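Side-chain contact in excinuclease ABC, subunit A. (Deinococcus radiodurans, PDB 2VF7), which probably binds damaged DNA in nucleotide excision repair as a zinc-containing member of the ABC ATPase superfamily: residues V451-E456 with G462-S467. The protein carries 1 engineered substitution. Numbering follows the deposited sequence.
Sequences VDVGPE and GEILYS
A beta hairpin with a classic bulge closes one edge of a six-stranded sheet beside the first ADP site, where Asp452 of strand 449-453 faces both Leu465 and Tyr466 of the antiparallel strand 464-468. The amide of Asp452 gives a hydrogen bond to Tyr466 O (N to O 3.0 Å), and its carbonyl oxygen accepts one from Leu465 N at 2.7 Å, arriving close to the line of the C=O bond (166°). The extra residue shifts the register by one, and Val453 pairs with Ile464.

On one face, CD1 of Ile464 reaches CG1 of Val451 (4.2 Å) and CG2 of Val453 (4.1 Å), crossing both valines at a slant. Chi1 of -56° sets Ile464 CG1 anti to its carbonyl carbon, and the second torsion (-50°) turns CD1 toward this pair. Strand 29-34 covers the same face, with Val31 and Val33 against Val451 and Ile29 against Ile464. The side chain of Val453 also lies about 4 Å from Ser47 and Gly48, which bind ADP.

Asp452 and Tyr466 point to the other face. At the bulge, Leu465 lays its CD1 methyl 3.2 Å from Gly454 O and 3.5 Å from Asp452 OD1. At the loop end, CD and CG of Pro455 are crossed at about a right angle by the side chain of Glu463, whose OE2 lies 3.6 Å from Pro455 CD.

The carboxylate of the buried Asp452 takes no hydrogen bond from the opposite strand; OD2 is bonded to Thr42 and Thr481, and OD1 to Ser479. These hydroxyls should limit its rotation and would help to accommodate the carboxylate, probably charged, beside the leucine. The backbone bonds thus join the hairpin's strands, while the carboxylate ties it to strand 38-42, which leads into the P-loop, and to the chain around 479-481.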
ATOM      1  N   VAL A 451       1.624 -16.435  29.250  1.00 53.78           N
ATOM      2  CA  VAL A 451       1.648 -17.656  28.446  1.00 53.75           C
ATOM      3  C   VAL A 451       3.072 -18.235  28.401  1.00 54.14           C
ATOM      4  O   VAL A 451       3.961 -17.655  27.762  1.00 53.60           O
ATOM      5  CB  VAL A 451       1.170 -17.388  27.007  1.00 53.62           C
ATOM      6  CG1 VAL A 451       0.928 -18.693  26.279  1.00 52.63           C
ATOM      7  CG2 VAL A 451      -0.095 -16.495  26.991  1.00 53.24           C
ATOM      8  N   ASP A 452       3.277 -19.369  29.079  1.00 54.39           N
ATOM      9  CA  ASP A 452       4.596 -20.023  29.121  1.00 54.73           C
ATOM     10  C   ASP A 452       4.662 -21.149  28.103  1.00 54.91           C
ATOM     11  O   ASP A 452       3.863 -22.095  28.138  1.00 54.86           O
ATOM     12  CB  ASP A 452       4.950 -20.535  30.533  1.00 54.42           C
ATOM     13  CG  ASP A 452       6.460 -20.709  30.741  1.00 54.61           C
ATOM     14  OD1 ASP A 452       6.896 -21.819  31.147  1.00 53.54           O
ATOM     15  OD2 ASP A 452       7.220 -19.734  30.512  1.00 52.91           O
ATOM     16  N   VAL A 453       5.635 -21.030  27.206  1.00 55.21           N
ATOM     17  CA  VAL A 453       5.745 -21.879  26.028  1.00 55.45           C
ATOM     18  C   VAL A 453       6.904 -22.904  26.140  1.00 55.89           C
ATOM     19  O   VAL A 453       8.017 -22.568  26.557  1.00 55.16           O
ATOM     20  CB  VAL A 453       5.890 -21.018  24.729  1.00 54.98           C
ATOM     21  CG1 VAL A 453       6.140 -21.877  23.530  1.00 54.96           C
ATOM     22  CG2 VAL A 453       4.647 -20.176  24.481  1.00 55.43           C
ATOM     23  N   GLY A 454       6.581 -24.150  25.787  1.00 56.77           N
ATOM     24  CA  GLY A 454       7.518 -25.238  25.520  1.00 57.37           C
ATOM     25  C   GLY A 454       8.254 -25.691  26.746  1.00 58.45           C
ATOM     26  O   GLY A 454       8.564 -24.864  27.628  1.00 59.94           O
ATOM     27  N   PRO A 455       8.556 -27.000  26.839  1.00 57.82           N
ATOM     28  CA  PRO A 455       9.518 -27.315  27.881  1.00 57.33           C
ATOM     29  C   PRO A 455      10.865 -26.676  27.513  1.00 57.26           C
ATOM     30  O   PRO A 455      11.377 -25.846  28.263  1.00 57.07           O
ATOM     31  CB  PRO A 455       9.595 -28.859  27.866  1.00 57.38           C
ATOM     32  CG  PRO A 455       8.542 -29.329  26.969  1.00 57.21           C
ATOM     33  CD  PRO A 455       8.119 -28.185  26.087  1.00 57.94           C
ATOM     34  N   GLU A 456      11.385 -27.032  26.332  1.00 57.39           N
ATOM     35  CA  GLU A 456      12.727 -26.640  25.871  1.00 57.73           C
ATOM     36  C   GLU A 456      12.662 -25.884  24.523  1.00 57.32           C
ATOM     37  O   GLU A 456      11.649 -25.238  24.202  1.00 56.89           O
ATOM     38  CB  GLU A 456      13.661 -27.873  25.784  1.00 57.57           C
ATOM     39  CG  GLU A 456      13.652 -28.800  27.015  1.00 58.22           C
ATOM     40  CD  GLU A 456      14.611 -30.017  26.915  1.00 59.40           C
ATOM     41  OE1 GLU A 456      15.835 -29.873  27.178  1.00 61.48           O
ATOM     42  OE2 GLU A 456      14.135 -31.138  26.610  1.00 60.97           O
ATOM     43  N   GLY A 462       7.559 -25.783  21.926  1.00 53.98           N
ATOM     44  CA  GLY A 462       6.387 -25.495  21.089  1.00 53.53           C
ATOM     45  C   GLY A 462       5.040 -25.888  21.671  1.00 53.39           C
ATOM     46  O   GLY A 462       4.062 -25.970  20.947  1.00 52.98           O
ATOM     47  N   GLU A 463       4.989 -26.135  22.981  1.00 53.97           N
ATOM     48  CA  GLU A 463       3.708 -26.370  23.680  1.00 54.27           C
ATOM     49  C   GLU A 463       3.416 -25.376  24.810  1.00 53.63           C
ATOM     50  O   GLU A 463       4.291 -24.632  25.251  1.00 52.94           O
ATOM     51  CB  GLU A 463       3.581 -27.816  24.160  1.00 54.47           C
ATOM     52  CG  GLU A 463       4.862 -28.447  24.601  1.00 57.41           C
ATOM     53  CD  GLU A 463       4.871 -29.949  24.375  1.00 60.14           C
ATOM     54  OE1 GLU A 463       3.830 -30.511  23.979  1.00 61.99           O
ATOM     55  OE2 GLU A 463       5.928 -30.569  24.585  1.00 61.74           O
ATOM     56  N   ILE A 464       2.160 -25.338  25.240  1.00 53.46           N
ATOM     57  CA  ILE A 464       1.714 -24.351  26.221  1.00 52.96           C
ATOM     58  C   ILE A 464       1.793 -25.016  27.558  1.00 52.81           C
ATOM     59  O   ILE A 464       1.116 -26.004  27.804  1.00 52.43           O
ATOM     60  CB  ILE A 464       0.244 -23.847  25.944  1.00 53.48           C
ATOM     61  CG1 ILE A 464       0.090 -23.275  24.519  1.00 52.15           C
ATOM     62  CG2 ILE A 464      -0.223 -22.845  27.003  1.00 52.63           C
ATOM     63  CD1 ILE A 464       1.128 -22.251  24.130  1.00 53.84           C
ATOM     64  N   LEU A 465       2.655 -24.491  28.415  1.00 52.99           N
ATOM     65  CA  LEU A 465       2.790 -25.037  29.755  1.00 52.69           C
ATOM     66  C   LEU A 465       1.735 -24.439  30.674  1.00 52.54           C
ATOM     67  O   LEU A 465       1.208 -25.112  31.571  1.00 52.41           O
ATOM     68  CB  LEU A 465       4.191 -24.771  30.302  1.00 52.71           C
ATOM     69  CG  LEU A 465       5.358 -25.133  29.381  1.00 52.80           C
ATOM     70  CD1 LEU A 465       6.648 -25.124  30.165  1.00 50.87           C
ATOM     71  CD2 LEU A 465       5.152 -26.469  28.672  1.00 53.48           C
ATOM     72  N   TYR A 466       1.426 -23.169  30.429  1.00 52.50           N
ATOM     73  CA  TYR A 466       0.525 -22.407  31.277  1.00 52.44           C
ATOM     74  C   TYR A 466      -0.092 -21.235  30.520  1.00 52.53           C
ATOM     75  O   TYR A 466       0.577 -20.587  29.743  1.00 52.61           O
ATOM     76  CB  TYR A 466       1.280 -21.915  32.522  1.00 52.46           C
ATOM     77  CG  TYR A 466       0.419 -21.180  33.537  1.00 52.04           C
ATOM     78  CD1 TYR A 466      -0.570 -21.856  34.239  1.00 49.21           C
ATOM     79  CD2 TYR A 466       0.597 -19.803  33.776  1.00 50.18           C
ATOM     80  CE1 TYR A 466      -1.357 -21.203  35.143  1.00 50.48           C
ATOM     81  CE2 TYR A 466      -0.194 -19.136  34.680  1.00 49.77           C
ATOM     82  CZ  TYR A 466      -1.177 -19.849  35.371  1.00 50.92           C
ATOM     83  OH  TYR A 466      -2.004 -19.234  36.289  1.00 51.40           O
ATOM     84  N   SER A 467      -1.386 -21.005  30.723  1.00 52.87           N
ATOM     85  CA  SER A 467      -2.018 -19.740  30.356  1.00 52.94           C
ATOM     86  C   SER A 467      -2.893 -19.290  31.531  1.00 53.52           C
ATOM     87  O   SER A 467      -3.930 -19.879  31.795  1.00 53.92           O
ATOM     88  CB  SER A 467      -2.834 -19.897  29.060  1.00 53.04           C
ATOM     89  OG  SER A 467      -3.360 -18.657  28.595  1.00 52.04           O
TER